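Local coordinates for protein 6-phosphogluconate dehydrogenase NAD-binding (Dyadobacter fermentans, PDB 4GBJ) that probably oxidises a hydroxy-acid-type substrate with NAD or NADP as cofactor, at residues C183-M188 / L280-L285; F236-G241 / N267-G272; F66-D71 / V94-I99. One frame throughout, in Å; residues are numbered along the deposited sequence.

How the contacts relate
The three contacts illustrate how a two-part dehydrogenase divides its labour: contact 3 belongs to the parallel part of the mixed sheet in the nucleotide-binding region, contacts 1 and 2 to the helical region that follows it in the chain. Contact 2 is nested inside the loop closed by contact 1, their centres about 9 Å apart, and the two touch: W282 N probably bonds to F236 O at 2.8 Å, and W282 O packs on the F269 ring. Contact 3 lies apart, its centre about 21 Å from that of contact 2 and about 24 Å from that of contact 1. The predicted active-site lysine K174 relates both regions, its side chain about 8 Å from those of W282 and I99.

Contact 1 (C183-M188 / L280-L285); sequences CSLEMM and LDWGAL
L185 and L285 meet through their methyl groups, L185 CD1 lying 3.7 Å from L285 CD2, and the two side chains cross at about a right angle. L185 CD1 also reaches G283 CA at 3.9 Å and, more loosely, sits over one face of the W282 indole, so a single leucine branch fits among three residues of 280-285. With its CG between the backbone N and the carbonyl carbon (chi1 72°), L285 sets CD2 against L185 and its other methyl, CD1, against E186, 3.8 Å from E186 N and close to the side chain.

Here the long helix 169-197 receives the short 3-10 segment within the connection between helix 260-274 and helix 288-292, in the all-helical region of the family. That segment opens with an Asx turn: G283 N donates to D281 OD2 at 3.0 Å, meeting the oxygen from above the carboxylate plane. D281 OD1 in turn accepts from A235 N and F236 N.

The polar link is made by water. One molecule donates both to E186 OE2 (2.6 Å) and to L285 O (2.9 Å), bridging the helix to the turn. E186 gets there with CG anti to the backbone N (chi1 171°) and a bend at chi2, while its OE1 is held in a salt bridge by R268 of helix 260-274. C183 packs on M187 of the second subunit.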
ATOM      1  N   CYS B 183       4.409  -5.359  -3.540  1.00 16.88           N
ATOM      2  CA  CYS B 183       3.572  -4.493  -4.395  1.00 17.26           C
ATOM      3  C   CYS B 183       3.710  -3.023  -4.006  1.00 19.59           C
ATOM      4  O   CYS B 183       3.692  -2.164  -4.870  1.00 18.98           O
ATOM      5  CB  CYS B 183       2.109  -4.905  -4.336  1.00 18.17           C
ATOM      6  SG  CYS B 183       1.753  -6.482  -5.104  1.00 23.01           S
ATOM      7  N   SER B 184       3.810  -2.739  -2.722  1.00 17.37           N
ATOM      8  CA  SER B 184       3.950  -1.352  -2.224  1.00 17.99           C
ATOM      9  C   SER B 184       5.238  -0.779  -2.709  1.00 20.93           C
ATOM     10  O   SER B 184       5.276   0.358  -3.154  1.00 22.71           O
ATOM     11  CB  SER B 184       3.848  -1.328  -0.697  1.00 19.20           C
ATOM     12  OG  SER B 184       2.603  -1.925  -0.357  1.00 22.53           O
ATOM     13  N   LEU B 185       6.312  -1.571  -2.648  1.00 19.46           N
ATOM     14  CA  LEU B 185       7.599  -1.144  -3.180  1.00 19.06           C
ATOM     15  C   LEU B 185       7.538  -0.849  -4.681  1.00 20.60           C
ATOM     16  O   LEU B 185       8.076   0.149  -5.147  1.00 18.89           O
ATOM     17  CB  LEU B 185       8.645  -2.223  -2.962  1.00 18.45           C
ATOM     18  CG  LEU B 185       9.215  -2.293  -1.518  1.00 24.46           C
ATOM     19  CD1 LEU B 185       9.842  -3.692  -1.275  1.00 25.85           C
ATOM     20  CD2 LEU B 185      10.229  -1.202  -1.294  1.00 28.73           C
ATOM     21  N   GLU B 186       6.904  -1.743  -5.433  1.00 15.48           N
ATOM     22  CA  GLU B 186       6.802  -1.584  -6.866  1.00 15.62           C
ATOM     23  C   GLU B 186       5.950  -0.355  -7.246  1.00 20.70           C
ATOM     24  O   GLU B 186       6.354   0.393  -8.126  1.00 24.37           O
ATOM     25  CB  GLU B 186       6.247  -2.872  -7.513  1.00 16.86           C
ATOM     26  CG  GLU B 186       5.902  -2.704  -8.972  1.00 16.97           C
ATOM     27  CD  GLU B 186       7.064  -2.425  -9.882  1.00 33.13           C
ATOM     28  OE1 GLU B 186       6.810  -1.966 -11.014  1.00 27.42           O
ATOM     29  OE2 GLU B 186       8.203  -2.821  -9.541  1.00 23.46           O
HETATM   30  N   MSE B 187       4.780  -0.153  -6.648  1.00 18.20           N
HETATM   31  CA  MSE B 187       3.935   0.972  -7.056  1.00 16.56           C
HETATM   32  C   MSE B 187       4.637   2.311  -6.713  1.00 20.69           C
HETATM   33  O   MSE B 187       4.501   3.268  -7.456  1.00 20.17           O
HETATM   34  CB  MSE B 187       2.533   0.899  -6.440  1.00 16.22           C
HETATM   35  CG  MSE B 187       2.492   1.150  -4.886  1.00 18.81           C
HETATM   36 SE   MSE B 187       0.683   1.016  -4.190  0.72 19.29          SE
HETATM   37  CE  MSE B 187       0.450  -0.863  -3.997  1.00 22.96           C
HETATM   38  N   MSE B 188       5.405   2.359  -5.607  1.00 19.13           N
HETATM   39  CA  MSE B 188       6.193   3.550  -5.262  1.00 16.59           C
HETATM   40  C   MSE B 188       7.354   3.761  -6.272  1.00 22.93           C
HETATM   41  O   MSE B 188       7.586   4.885  -6.703  1.00 23.92           O
HETATM   42  CB  MSE B 188       6.718   3.488  -3.841  1.00 17.47           C
HETATM   43  CG  MSE B 188       5.630   3.796  -2.855  1.00 21.61           C
HETATM   44 SE   MSE B 188       6.147   3.955  -1.001  0.72 21.26          SE
HETATM   45  CE  MSE B 188       6.614   2.180  -0.503  1.00 20.67           C
ATOM     46  N   LEU B 280      22.156  -6.162  -2.639  1.00 24.71           N
ATOM     47  CA  LEU B 280      21.359  -5.055  -2.147  1.00 24.32           C
ATOM     48  C   LEU B 280      20.204  -5.576  -1.305  1.00 27.26           C
ATOM     49  O   LEU B 280      19.946  -6.753  -1.317  1.00 25.95           O
ATOM     50  CB  LEU B 280      20.819  -4.242  -3.330  1.00 23.92           C
ATOM     51  CG  LEU B 280      21.908  -3.633  -4.265  1.00 27.48           C
ATOM     52  CD1 LEU B 280      21.250  -2.770  -5.333  1.00 26.58           C
ATOM     53  CD2 LEU B 280      22.906  -2.774  -3.504  1.00 27.33           C
ATOM     54  N   ASP B 281      19.480  -4.686  -0.610  1.00 25.30           N
ATOM     55  CA  ASP B 281      18.271  -5.045   0.097  1.00 23.65           C
ATOM     56  C   ASP B 281      17.188  -5.448  -0.915  1.00 27.17           C
ATOM     57  O   ASP B 281      17.148  -4.917  -2.032  1.00 25.79           O
ATOM     58  CB  ASP B 281      17.803  -3.848   0.941  1.00 24.36           C
ATOM     59  CG  ASP B 281      16.669  -4.193   1.832  1.00 28.71           C
ATOM     60  OD1 ASP B 281      16.896  -4.983   2.794  1.00 31.25           O
ATOM     61  OD2 ASP B 281      15.520  -3.741   1.539  1.00 26.75           O
ATOM     62  N   TRP B 282      16.240  -6.268  -0.485  1.00 25.06           N
ATOM     63  CA  TRP B 282      15.142  -6.720  -1.344  1.00 25.29           C
ATOM     64  C   TRP B 282      14.287  -5.549  -1.828  1.00 25.40           C
ATOM     65  O   TRP B 282      13.708  -5.664  -2.886  1.00 23.59           O
ATOM     66  CB  TRP B 282      14.283  -7.776  -0.653  1.00 25.73           C
ATOM     67  CG  TRP B 282      13.289  -7.219   0.313  1.00 28.31           C
ATOM     68  CD1 TRP B 282      13.548  -6.504   1.446  1.00 31.51           C
ATOM     69  CD2 TRP B 282      11.885  -7.497   0.323  1.00 28.28           C
ATOM     70  NE1 TRP B 282      12.380  -6.265   2.125  1.00 31.80           N
ATOM     71  CE2 TRP B 282      11.345  -6.874   1.469  1.00 32.76           C
ATOM     72  CE3 TRP B 282      11.026  -8.203  -0.533  1.00 29.64           C
ATOM     73  CZ2 TRP B 282       9.978  -6.928   1.782  1.00 32.04           C
ATOM     74  CZ3 TRP B 282       9.669  -8.217  -0.252  1.00 31.97           C
ATOM     75  CH2 TRP B 282       9.153  -7.552   0.880  1.00 33.49           C
ATOM     76  N   GLY B 283      14.302  -4.414  -1.120  1.00 20.66           N
ATOM     77  CA  GLY B 283      13.658  -3.185  -1.559  1.00 20.16           C
ATOM     78  C   GLY B 283      14.123  -2.714  -2.923  1.00 24.42           C
ATOM     79  O   GLY B 283      13.407  -1.979  -3.610  1.00 22.80           O
ATOM     80  N   ALA B 284      15.348  -3.126  -3.347  1.00 24.37           N
ATOM     81  CA  ALA B 284      15.891  -2.733  -4.647  1.00 23.45           C
ATOM     82  C   ALA B 284      15.088  -3.272  -5.803  1.00 22.99           C
ATOM     83  O   ALA B 284      15.365  -2.897  -6.924  1.00 21.57           O
ATOM     84  CB  ALA B 284      17.348  -3.176  -4.762  1.00 25.25           C
ATOM     85  N   LEU B 285      14.020  -4.073  -5.579  1.00 22.60           N
ATOM     86  CA  LEU B 285      13.145  -4.465  -6.689  1.00 22.89           C
ATOM     87  C   LEU B 285      12.594  -3.167  -7.339  1.00 24.34           C
ATOM     88  O   LEU B 285      12.311  -3.132  -8.554  1.00 23.22           O
ATOM     89  CB  LEU B 285      12.000  -5.398  -6.221  1.00 22.52           C
ATOM     90  CG  LEU B 285      10.879  -4.737  -5.395  1.00 26.67           C
ATOM     91  CD1 LEU B 285       9.774  -4.166  -6.270  1.00 26.64           C
ATOM     92  CD2 LEU B 285      10.303  -5.717  -4.390  1.00 26.20           C
TER
HETATM   93  O   HOH W   1      10.404  -1.458  -9.985  1.00 29.40           O

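Contact 2 (F236-G241 / N267-G272); sequences FRFPLG and NRFISG
The F238 ring presents one face to F269, whose CD1 stands 3.6 Å above the plane of the F238 ring, over its centre. The two aromatics form an edge-to-face (T-shaped) pair in which F269 supplies the edge and F238 the face, the centroids 4.9 Å apart and the planes at 65°. At the edge of the F238 ring, near its plane, lies the carbonyl oxygen of R268. F269 carries G241 on one of its own faces, with G241 CA 3.9 Å from the F269 ring centroid and 25° off the normal, a CH-pi contact.

Both rings reach across by way of their torsions. F238 has CG anti to its backbone N (chi1 -167°), which carries the ring from segment 236-241 over to helix 260-274. There F238 CZ lies 3.7 Å from G272 CA, and F238 CE2 approaches F269 O at 3.3 Å. F269 has CG anti to the carbonyl carbon, and this sets its ring between the F238 face and the backbone of G241.

Each segment thus offers one phenylalanine and one glycine, and the backbones of G241 and G272 lie directly against the rings of F269 and F238. L285, from the turn of contact 1, also packs on F269, while A284 touches F238; R268 directs its guanidinium group elsewhere, with a salt bridge to D292.

With no polar side-chain group engaged between the segments, cohesion here probably comes largely from dispersion and the electrostatics of the rings: the partly positive C-H edge of F269 at CD1 meets the pi cloud of F238, and carbonyl oxygens lie near the C-H rim of F238.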
ATOM      1  N   PHE B 236      16.969  -7.432   4.321  1.00 40.07           N
ATOM      2  CA  PHE B 236      16.617  -8.748   3.771  1.00 37.24           C
ATOM      3  C   PHE B 236      17.329  -8.859   2.396  1.00 36.28           C
ATOM      4  O   PHE B 236      17.090  -8.011   1.518  1.00 32.69           O
ATOM      5  CB  PHE B 236      15.074  -8.804   3.659  1.00 40.12           C
ATOM      6  CG  PHE B 236      14.443 -10.166   3.507  1.00 42.49           C
ATOM      7  CD1 PHE B 236      14.618 -11.141   4.483  1.00 45.88           C
ATOM      8  CD2 PHE B 236      13.582 -10.440   2.442  1.00 43.58           C
ATOM      9  CE1 PHE B 236      14.011 -12.389   4.362  1.00 46.13           C
ATOM     10  CE2 PHE B 236      12.952 -11.683   2.336  1.00 45.26           C
ATOM     11  CZ  PHE B 236      13.173 -12.648   3.298  1.00 43.93           C
ATOM     12  N   ARG B 237      18.222  -9.843   2.209  1.00 29.83           N
ATOM     13  CA  ARG B 237      19.032  -9.919   0.984  1.00 30.44           C
ATOM     14  C   ARG B 237      18.190 -10.138  -0.248  1.00 30.41           C
ATOM     15  O   ARG B 237      17.200 -10.846  -0.195  1.00 30.74           O
ATOM     16  CB  ARG B 237      20.152 -10.975   1.070  1.00 35.57           C
ATOM     17  CG  ARG B 237      21.372 -10.525   0.291  1.00 47.71           C
ATOM     18  CD  ARG B 237      22.660 -11.174   0.770  1.00 53.32           C
ATOM     19  NE  ARG B 237      23.660 -11.181  -0.304  1.00 53.21           N
ATOM     20  CZ  ARG B 237      23.681 -12.031  -1.330  1.00 57.62           C
ATOM     21  NH1 ARG B 237      22.779 -12.994  -1.422  1.00 43.07           N
ATOM     22  NH2 ARG B 237      24.625 -11.941  -2.254  1.00 53.03           N
ATOM     23  N   PHE B 238      18.578  -9.508  -1.359  1.00 26.40           N
ATOM     24  CA  PHE B 238      17.784  -9.450  -2.609  1.00 23.72           C
ATOM     25  C   PHE B 238      17.302 -10.809  -3.113  1.00 25.28           C
ATOM     26  O   PHE B 238      16.097 -10.961  -3.384  1.00 24.73           O
ATOM     27  CB  PHE B 238      18.572  -8.711  -3.703  1.00 24.88           C
ATOM     28  CG  PHE B 238      17.841  -8.295  -4.934  1.00 24.07           C
ATOM     29  CD1 PHE B 238      17.166  -7.080  -4.973  1.00 24.50           C
ATOM     30  CD2 PHE B 238      17.970  -9.019  -6.120  1.00 23.37           C
ATOM     31  CE1 PHE B 238      16.488  -6.676  -6.120  1.00 22.71           C
ATOM     32  CE2 PHE B 238      17.333  -8.595  -7.287  1.00 22.77           C
ATOM     33  CZ  PHE B 238      16.575  -7.425  -7.277  1.00 20.65           C
ATOM     34  N   PRO B 239      18.158 -11.818  -3.216  1.00 21.96           N
ATOM     35  CA  PRO B 239      17.684 -13.114  -3.718  1.00 22.55           C
ATOM     36  C   PRO B 239      16.564 -13.697  -2.851  1.00 27.69           C
ATOM     37  O   PRO B 239      15.749 -14.462  -3.368  1.00 26.24           O
ATOM     38  CB  PRO B 239      18.934 -14.000  -3.700  1.00 24.74           C
ATOM     39  CG  PRO B 239      20.072 -13.050  -3.683  1.00 29.20           C
ATOM     40  CD  PRO B 239      19.601 -11.866  -2.898  1.00 25.42           C
ATOM     41  N   LEU B 240      16.495 -13.313  -1.558  1.00 25.64           N
ATOM     42  CA  LEU B 240      15.440 -13.830  -0.686  1.00 26.54           C
ATOM     43  C   LEU B 240      14.049 -13.278  -1.088  1.00 28.20           C
ATOM     44  O   LEU B 240      13.065 -13.948  -0.862  1.00 25.29           O
ATOM     45  CB  LEU B 240      15.757 -13.560   0.799  1.00 28.58           C
ATOM     46  CG  LEU B 240      17.040 -14.200   1.264  1.00 33.82           C
ATOM     47  CD1 LEU B 240      17.359 -13.804   2.689  1.00 36.23           C
ATOM     48  CD2 LEU B 240      17.019 -15.726   1.110  1.00 36.38           C
ATOM     49  N   GLY B 241      13.976 -12.136  -1.765  1.00 24.92           N
ATOM     50  CA  GLY B 241      12.701 -11.622  -2.238  1.00 23.01           C
ATOM     51  C   GLY B 241      12.120 -12.482  -3.321  1.00 23.67           C
ATOM     52  O   GLY B 241      10.901 -12.713  -3.372  1.00 23.01           O
ATOM     53  N   ASN B 267       9.673 -10.682 -11.952  1.00 21.76           N
ATOM     54  CA  ASN B 267      10.579 -10.200 -13.033  1.00 20.09           C
ATOM     55  C   ASN B 267      11.497  -9.113 -12.549  1.00 24.49           C
ATOM     56  O   ASN B 267      12.640  -9.066 -13.023  1.00 22.95           O
ATOM     57  CB  ASN B 267       9.810  -9.736 -14.286  1.00 17.91           C
ATOM     58  CG  ASN B 267       9.251 -10.921 -15.056  1.00 25.73           C
ATOM     59  OD1 ASN B 267       9.702 -12.041 -14.910  1.00 21.11           O
ATOM     60  ND2 ASN B 267       8.200 -10.721 -15.828  1.00 23.94           N
ATOM     61  N   ARG B 268      11.054  -8.267 -11.560  1.00 19.59           N
ATOM     62  CA  ARG B 268      11.968  -7.271 -11.014  1.00 19.36           C
ATOM     63  C   ARG B 268      13.206  -7.930 -10.352  1.00 18.95           C
ATOM     64  O   ARG B 268      14.309  -7.422 -10.486  1.00 17.98           O
ATOM     65  CB  ARG B 268      11.282  -6.397  -9.979  1.00 18.15           C
ATOM     66  CG  ARG B 268      10.143  -5.572 -10.473  1.00 14.26           C
ATOM     67  CD  ARG B 268      10.525  -4.763 -11.682  1.00 18.41           C
ATOM     68  NE  ARG B 268       9.606  -3.664 -11.940  1.00 22.33           N
ATOM     69  CZ  ARG B 268       9.644  -2.879 -13.013  1.00 27.58           C
ATOM     70  NH1 ARG B 268      10.543  -3.076 -13.956  1.00 20.16           N
ATOM     71  NH2 ARG B 268       8.755  -1.911 -13.165  1.00 24.31           N
ATOM     72  N   PHE B 269      12.999  -9.004  -9.608  1.00 16.75           N
ATOM     73  CA  PHE B 269      14.099  -9.740  -8.966  1.00 18.59           C
ATOM     74  C   PHE B 269      14.971 -10.436  -9.973  1.00 20.94           C
ATOM     75  O   PHE B 269      16.202 -10.359  -9.873  1.00 20.13           O
ATOM     76  CB  PHE B 269      13.617 -10.777  -7.946  1.00 20.14           C
ATOM     77  CG  PHE B 269      13.105 -10.151  -6.673  1.00 21.08           C
ATOM     78  CD1 PHE B 269      13.953  -9.426  -5.848  1.00 22.34           C
ATOM     79  CD2 PHE B 269      11.750 -10.199  -6.348  1.00 21.22           C
ATOM     80  CE1 PHE B 269      13.459  -8.757  -4.736  1.00 22.72           C
ATOM     81  CE2 PHE B 269      11.268  -9.546  -5.234  1.00 23.76           C
ATOM     82  CZ  PHE B 269      12.127  -8.850  -4.418  1.00 22.28           C
ATOM     83  N   ILE B 270      14.355 -11.114 -10.963  1.00 19.94           N
ATOM     84  CA  ILE B 270      15.156 -11.828 -11.993  1.00 19.68           C
ATOM     85  C   ILE B 270      16.069 -10.813 -12.744  1.00 22.32           C
ATOM     86  O   ILE B 270      17.278 -11.028 -12.910  1.00 21.80           O
ATOM     87  CB  ILE B 270      14.246 -12.602 -12.965  1.00 21.66           C
ATOM     88  CG1 ILE B 270      13.523 -13.743 -12.197  1.00 20.19           C
ATOM     89  CG2 ILE B 270      15.057 -13.174 -14.108  1.00 21.40           C
ATOM     90  CD1 ILE B 270      12.424 -14.413 -12.988  1.00 17.32           C
ATOM     91  N   SER B 271      15.470  -9.715 -13.191  1.00 19.23           N
ATOM     92  CA  SER B 271      16.184  -8.650 -13.894  1.00 17.46           C
ATOM     93  C   SER B 271      17.231  -7.999 -12.991  1.00 22.46           C
ATOM     94  O   SER B 271      18.342  -7.731 -13.451  1.00 22.78           O
ATOM     95  CB  SER B 271      15.226  -7.601 -14.458  1.00 17.66           C
ATOM     96  OG  SER B 271      15.961  -6.708 -15.277  1.00 30.76           O
ATOM     97  N   GLY B 272      16.910  -7.803 -11.705  1.00 19.05           N
ATOM     98  CA  GLY B 272      17.870  -7.249 -10.775  1.00 17.57           C
ATOM     99  C   GLY B 272      19.084  -8.137 -10.581  1.00 22.45           C
ATOM    100  O   GLY B 272      20.205  -7.646 -10.414  1.00 20.66           O
TER

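Contact 3 (F66-D71 / V94-I99); sequences FSVLAD and VSMSTI
S97 and L69 are joined by a bond from backbone to side chain just where the regular pairing of the strands has ended: L69 N donates to S97 OG at 2.7 Å. The hydroxyl stands there because OG is anti to its carbonyl carbon (chi1 -57°). A single water then gathers three serines, lying 2.7 Å from S97 OG and hydrogen-bonded also to S67 OG and S95 OG. Those two hydroxyls have further partners, H93 for S67 and Y118 for S95, which probably help to hold them in place. A second water takes over farther along, donating to L69 O and accepting from T98 N.

Before this point the segments are neighbouring parallel strands of a Rossmann-type sheet, 64-67 beside 92-95. S67 N donates to V94 O and M96 N to S67 O, both at 3.0 Å and close to the C=O axis. The loops after the strands' C-terminal ends are where this fold usually receives its cofactor; V68 touches residues of an apparent GxGxxG motif, consistent with such a role, while T98 packs on K174, the predicted active-site lysine.

On the sheet face of F66 and V94, V94 CB rests over the F66 ring, 3.9 Å from its centroid, the two side chains lying side by side. M96, a selenomethionine, comes to the ring's edge: M96 SE, 5.2 Å from the F66 centroid, makes a Met-aromatic contact, and M96 CE reaches F66 CD1 at 3.7 Å. Helix 143-153 covers this face through I149, I152 and V153. At the far end I99 CG2 touches the D71 backbone, and D71 OD1 caps helix 72-78 by accepting from A74 N.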
ATOM      1  N   PHE B  66      10.168 -24.709  19.445  1.00 26.61           N
ATOM      2  CA  PHE B  66      10.018 -23.593  18.512  1.00 27.58           C
ATOM      3  C   PHE B  66      11.092 -23.733  17.467  1.00 30.99           C
ATOM      4  O   PHE B  66      12.194 -24.114  17.831  1.00 29.85           O
ATOM      5  CB  PHE B  66      10.183 -22.240  19.210  1.00 29.27           C
ATOM      6  CG  PHE B  66       8.994 -21.756  20.003  1.00 31.09           C
ATOM      7  CD1 PHE B  66       8.213 -20.715  19.541  1.00 33.57           C
ATOM      8  CD2 PHE B  66       8.653 -22.346  21.213  1.00 35.00           C
ATOM      9  CE1 PHE B  66       7.095 -20.293  20.248  1.00 35.13           C
ATOM     10  CE2 PHE B  66       7.542 -21.906  21.928  1.00 37.76           C
ATOM     11  CZ  PHE B  66       6.758 -20.896  21.431  1.00 33.98           C
ATOM     12  N   SER B  67      10.812 -23.386  16.199  1.00 27.22           N
ATOM     13  CA  SER B  67      11.852 -23.320  15.186  1.00 25.55           C
ATOM     14  C   SER B  67      11.704 -22.064  14.365  1.00 31.95           C
ATOM     15  O   SER B  67      10.587 -21.602  14.076  1.00 28.13           O
ATOM     16  CB  SER B  67      11.846 -24.547  14.278  1.00 23.41           C
ATOM     17  OG  SER B  67      10.707 -24.595  13.432  1.00 26.67           O
ATOM     18  N   VAL B  68      12.834 -21.495  13.989  1.00 33.69           N
ATOM     19  CA  VAL B  68      12.813 -20.337  13.103  1.00 33.78           C
ATOM     20  C   VAL B  68      14.049 -20.482  12.260  1.00 37.41           C
ATOM     21  O   VAL B  68      15.175 -20.454  12.778  1.00 33.91           O
ATOM     22  CB  VAL B  68      12.650 -18.978  13.810  1.00 40.65           C
ATOM     23  CG1 VAL B  68      13.759 -18.690  14.777  1.00 43.30           C
ATOM     24  CG2 VAL B  68      12.531 -17.852  12.786  1.00 42.24           C
ATOM     25  N   LEU B  69      13.821 -20.853  10.986  1.00 35.89           N
ATOM     26  CA  LEU B  69      14.874 -21.166  10.041  1.00 37.75           C
ATOM     27  C   LEU B  69      14.646 -20.427   8.739  1.00 41.72           C
ATOM     28  O   LEU B  69      13.615 -19.782   8.570  1.00 40.00           O
ATOM     29  CB  LEU B  69      14.929 -22.678   9.851  1.00 37.15           C
ATOM     30  CG  LEU B  69      15.165 -23.480  11.155  1.00 41.69           C
ATOM     31  CD1 LEU B  69      14.883 -24.940  10.961  1.00 40.38           C
ATOM     32  CD2 LEU B  69      16.597 -23.351  11.645  1.00 47.61           C
ATOM     33  N   ALA B  70      15.685 -20.386   7.902  1.00 39.23           N
ATOM     34  CA  ALA B  70      15.716 -19.563   6.694  1.00 39.43           C
ATOM     35  C   ALA B  70      14.684 -19.914   5.675  1.00 40.30           C
ATOM     36  O   ALA B  70      14.138 -18.998   5.053  1.00 39.77           O
ATOM     37  CB  ALA B  70      17.084 -19.631   6.022  1.00 41.70           C
ATOM     38  N   ASP B  71      14.484 -21.210   5.421  1.00 34.78           N
ATOM     39  CA  ASP B  71      13.622 -21.632   4.327  1.00 33.84           C
ATOM     40  C   ASP B  71      13.056 -23.048   4.505  1.00 36.53           C
ATOM     41  O   ASP B  71      13.395 -23.739   5.459  1.00 33.51           O
ATOM     42  CB  ASP B  71      14.449 -21.544   3.020  1.00 37.64           C
ATOM     43  CG  ASP B  71      15.745 -22.316   2.994  1.00 48.55           C
ATOM     44  OD1 ASP B  71      15.788 -23.443   3.568  1.00 46.96           O
ATOM     45  OD2 ASP B  71      16.706 -21.830   2.353  1.00 60.18           O
ATOM     46  N   VAL B  94       6.023 -25.257  17.234  1.00 27.22           N
ATOM     47  CA  VAL B  94       5.648 -23.903  16.804  1.00 27.71           C
ATOM     48  C   VAL B  94       6.649 -23.517  15.721  1.00 28.99           C
ATOM     49  O   VAL B  94       7.813 -23.228  15.980  1.00 28.72           O
ATOM     50  CB  VAL B  94       5.621 -22.906  17.980  1.00 30.92           C
ATOM     51  CG1 VAL B  94       5.048 -21.562  17.534  1.00 29.08           C
ATOM     52  CG2 VAL B  94       4.803 -23.468  19.132  1.00 31.12           C
ATOM     53  N   SER B  95       6.190 -23.560  14.503  1.00 24.86           N
ATOM     54  CA  SER B  95       7.016 -23.425  13.326  1.00 22.99           C
ATOM     55  C   SER B  95       6.871 -22.001  12.795  1.00 25.44           C
ATOM     56  O   SER B  95       5.860 -21.631  12.195  1.00 25.21           O
ATOM     57  CB  SER B  95       6.583 -24.491  12.324  1.00 24.73           C
ATOM     58  OG  SER B  95       7.327 -24.457  11.115  1.00 28.89           O
HETATM   59  N   MSE B  96       7.833 -21.186  13.096  1.00 23.29           N
HETATM   60  CA  MSE B  96       7.769 -19.739  12.770  1.00 22.43           C
HETATM   61  C   MSE B  96       8.466 -19.330  11.481  1.00 30.36           C
HETATM   62  O   MSE B  96       8.409 -18.161  11.119  1.00 29.75           O
HETATM   63  CB  MSE B  96       8.330 -18.962  13.916  1.00 23.06           C
HETATM   64  CG  MSE B  96       7.611 -19.295  15.225  1.00 26.20           C
HETATM   65 SE   MSE B  96       8.078 -18.087  16.653  0.64 28.46          SE
HETATM   66  CE  MSE B  96       9.828 -18.671  16.890  1.00 27.98           C
ATOM     67  N   SER B  97       9.056 -20.266  10.756  1.00 27.23           N
ATOM     68  CA  SER B  97       9.731 -19.905   9.521  1.00 26.41           C
ATOM     69  C   SER B  97       8.738 -19.446   8.432  1.00 30.09           C
ATOM     70  O   SER B  97       7.608 -19.931   8.379  1.00 29.72           O
ATOM     71  CB  SER B  97      10.490 -21.111   8.987  1.00 27.86           C
ATOM     72  OG  SER B  97      11.416 -21.604   9.936  1.00 29.11           O
ATOM     73  N   THR B  98       9.189 -18.588   7.531  1.00 26.03           N
ATOM     74  CA  THR B  98       8.387 -18.199   6.366  1.00 25.07           C
ATOM     75  C   THR B  98       8.547 -19.282   5.311  1.00 29.30           C
ATOM     76  O   THR B  98       9.532 -19.335   4.575  1.00 29.33           O
ATOM     77  CB  THR B  98       8.789 -16.860   5.826  1.00 28.47           C
ATOM     78  OG1 THR B  98       8.717 -15.914   6.883  1.00 33.41           O
ATOM     79  CG2 THR B  98       7.924 -16.436   4.666  1.00 29.43           C
ATOM     80  N   ILE B  99       7.577 -20.127   5.229  1.00 24.00           N
ATOM     81  CA  ILE B  99       7.611 -21.247   4.305  1.00 23.55           C
ATOM     82  C   ILE B  99       6.266 -21.425   3.658  1.00 27.07           C
ATOM     83  O   ILE B  99       5.284 -20.775   4.000  1.00 26.41           O
ATOM     84  CB  ILE B  99       8.060 -22.555   5.023  1.00 25.58           C
ATOM     85  CG1 ILE B  99       7.066 -23.003   6.045  1.00 25.77           C
ATOM     86  CG2 ILE B  99       9.467 -22.407   5.577  1.00 26.37           C
ATOM     87  CD1 ILE B  99       7.447 -24.335   6.720  1.00 32.82           C
TER
HETATM   88  O   HOH W   2       9.769 -23.321  11.251  1.00 29.95           O
HETATM   89  O   HOH W   3      12.003 -17.883   7.532  1.00 30.69           O